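PDB 4PEO: hypothetical protein from Staphylococcus aureus subsp. aureus Mu50, which is very probably an essential cysteine protease that trims the N-terminal nine residues from ribosomal protein bL27. Local coordinates for residues Gln84-Leu87 and Val88-Thr92. Sequence-based numbering, arbitrary orientation. Where two conformers were deposited one is given.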
ATOM      1  N   GLN B  84      -8.498   0.037  -2.560  1.00 21.76           N
ATOM      2  CA  GLN B  84      -8.993  -0.694  -1.430  1.00 23.20           C
ATOM      3  C   GLN B  84      -7.867  -1.139  -0.519  1.00 26.69           C
ATOM      4  O   GLN B  84      -8.013  -1.100   0.646  1.00 25.23           O
ATOM      5  CB  GLN B  84      -9.786  -1.873  -1.886  1.00 26.92           C
ATOM      6  CG  GLN B  84     -10.961  -1.463  -2.728  1.00 38.74           C
ATOM      7  CD  GLN B  84     -12.212  -2.067  -2.239  1.00 78.77           C
ATOM      8  OE1 GLN B  84     -12.278  -3.282  -1.989  1.00 81.49           O
ATOM      9  NE2 GLN B  84     -13.225  -1.238  -2.072  1.00 74.43           N
ATOM     10  N   THR B  85      -6.743  -1.519  -1.102  1.00 23.15           N
ATOM     11  CA  THR B  85      -5.536  -1.902  -0.348  1.00 21.86           C
ATOM     12  C   THR B  85      -5.037  -0.698   0.457  1.00 23.62           C
ATOM     13  O   THR B  85      -4.691  -0.847   1.635  1.00 24.10           O
ATOM     14  CB  THR B  85      -4.453  -2.441  -1.307  1.00 26.06           C
ATOM     15  OG1 THR B  85      -4.919  -3.682  -1.860  1.00 25.31           O
ATOM     16  CG2 THR B  85      -3.086  -2.666  -0.599  1.00 24.39           C
ATOM     17  N   MET B  86      -4.963   0.472  -0.198  1.00 20.63           N
ATOM     18  CA  MET B  86      -4.557   1.728   0.445  1.00 20.16           C
ATOM     19  C   MET B  86      -5.481   1.996   1.638  1.00 23.76           C
ATOM     20  O   MET B  86      -4.985   2.344   2.702  1.00 24.40           O
ATOM     21  CB  MET B  86      -4.693   2.869  -0.577  1.00 20.36           C
ATOM     22  CG  MET B  86      -3.969   4.162  -0.148  1.00 21.61           C
ATOM     23  SD  MET B  86      -4.437   5.572  -1.268  1.00 20.34           S
ATOM     24  CE  MET B  86      -5.957   5.739  -0.748  1.00 19.14           C
ATOM     25  N   LEU B  87      -6.799   1.809   1.472  1.00 22.14           N
ATOM     26  CA  LEU B  87      -7.772   2.047   2.555  1.00 24.83           C
ATOM     27  C   LEU B  87      -7.608   1.072   3.707  1.00 27.59           C
ATOM     28  O   LEU B  87      -7.584   1.498   4.864  1.00 27.36           O
ATOM     29  CB  LEU B  87      -9.216   2.072   2.026  1.00 25.63           C
ATOM     30  CG  LEU B  87      -9.522   3.176   0.985  1.00 29.69           C
ATOM     31  CD1 LEU B  87     -10.958   3.077   0.501  1.00 29.83           C
ATOM     32  CD2 LEU B  87      -9.143   4.569   1.509  1.00 32.01           C
ATOM     33  N   VAL B  88      -7.398  -0.232   3.407  1.00 24.21           N
ATOM     34  CA  VAL B  88      -7.134  -1.224   4.457  1.00 25.29           C
ATOM     35  C   VAL B  88      -5.847  -0.840   5.216  1.00 28.37           C
ATOM     36  O   VAL B  88      -5.812  -0.920   6.459  1.00 28.21           O
ATOM     37  CB  VAL B  88      -7.078  -2.665   3.870  1.00 28.46           C
ATOM     38  CG1 VAL B  88      -6.547  -3.671   4.902  1.00 29.83           C
ATOM     39  CG2 VAL B  88      -8.453  -3.094   3.368  1.00 28.68           C
ATOM     40  N   SER B  89      -4.803  -0.389   4.471  1.00 23.84           N
ATOM     41  CA  SER B  89      -3.538   0.012   5.088  0.53 24.11           C
ATOM     42  C   SER B  89      -3.709   1.235   6.000  1.00 27.03           C
ATOM     43  O   SER B  89      -3.145   1.257   7.107  1.00 28.17           O
ATOM     44  CB  SER B  89      -2.481   0.279   4.026  0.53 25.66           C
ATOM     45  OG  SER B  89      -1.209   0.354   4.640  0.53 26.53           O
ATOM     46  N   LEU B  90      -4.526   2.215   5.574  1.00 23.99           N
ATOM     47  CA  LEU B  90      -4.804   3.426   6.368  1.00 25.20           C
ATOM     48  C   LEU B  90      -5.639   3.083   7.598  1.00 30.74           C
ATOM     49  O   LEU B  90      -5.368   3.597   8.689  1.00 31.36           O
ATOM     50  CB  LEU B  90      -5.494   4.498   5.505  1.00 24.26           C
ATOM     51  CG  LEU B  90      -4.625   5.142   4.407  1.00 28.14           C
ATOM     52  CD1 LEU B  90      -5.463   6.099   3.535  1.00 27.88           C
ATOM     53  CD2 LEU B  90      -3.399   5.864   4.998  1.00 31.68           C
ATOM     54  N   GLN B  91      -6.611   2.163   7.440  1.00 28.11           N
ATOM     55  CA  GLN B  91      -7.430   1.654   8.564  1.00 30.23           C
ATOM     56  C   GLN B  91      -6.538   0.947   9.589  1.00 34.80           C
ATOM     57  O   GLN B  91      -6.792   1.054  10.787  1.00 37.57           O
ATOM     58  CB  GLN B  91      -8.505   0.675   8.069  1.00 31.70           C
ATOM     59  CG  GLN B  91      -9.666   1.351   7.338  1.00 40.09           C
ATOM     60  CD  GLN B  91     -10.653   0.381   6.718  1.00 60.28           C
ATOM     61  OE1 GLN B  91     -10.363  -0.801   6.473  1.00 53.58           O
ATOM     62  NE2 GLN B  91     -11.847   0.874   6.430  1.00 52.51           N
ATOM     63  N   THR B  92      -5.482   0.233   9.118  1.00 31.01           N
ATOM     64  CA  THR B  92      -4.517  -0.452   9.995  1.00 32.80           C
ATOM     65  C   THR B  92      -3.775   0.587  10.858  1.00 37.31           C
ATOM     66  O   THR B  92      -3.639   0.389  12.076  1.00 38.92           O
ATOM     67  CB  THR B  92      -3.575  -1.361   9.170  1.00 33.97           C
ATOM     68  OG1 THR B  92      -4.372  -2.283   8.428  1.00 31.40           O
ATOM     69  CG2 THR B  92      -2.551  -2.109  10.050  1.00 33.05           C
TER
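Met86 runs out almost straight from the helix, CG anti to the backbone N (chi1 -165°), and its chi3 of 71° then folds the methyl CE back to lie 4.3 Å from CD1 of Leu90, one turn on. Leu90 slants back in the same sense: with CG anti to its own carbonyl carbon (chi1 -69°), the branch drops over the preceding turn, CG resting 3.3 Å from Met86 O. The same methyl, Leu90 CD1, also faces CD2 of Leu87 at a looser 4.5 Å, and so Leu90 meets both neighbours with one branch.

Beneath these side chains runs the i to i+4 bonding of an alpha-helix. Ser89 N gives its hydrogen to Thr85 O at 2.9 Å, and Gln91 N reaches Leu87 O at 2.8 Å, nearly in line with the carbonyl. One residue on, Val88 O takes two donors from opposite faces of its plane: Thr92 N, and Thr92 OG1 at 2.8 Å. That hydroxyl is also hydrogen-bonded to ND2 of Asn46 of the second subunit.

Helix 77-96 lies against the sheet, where Leu87 meets Ile6 and Leu90 meets Val4, while Met86 packs on Val40 and Leu41 of helix 36-51. Met86, Leu87 and Leu90 thus supply a greasy surface to the protein interior, whereas Thr85, Val88, Ser89 and Thr92 all reach the second subunit, Ser89 touching Val40 of its own chain as well, and a threonine hydroxyl links the helix's own bonding to the other chain.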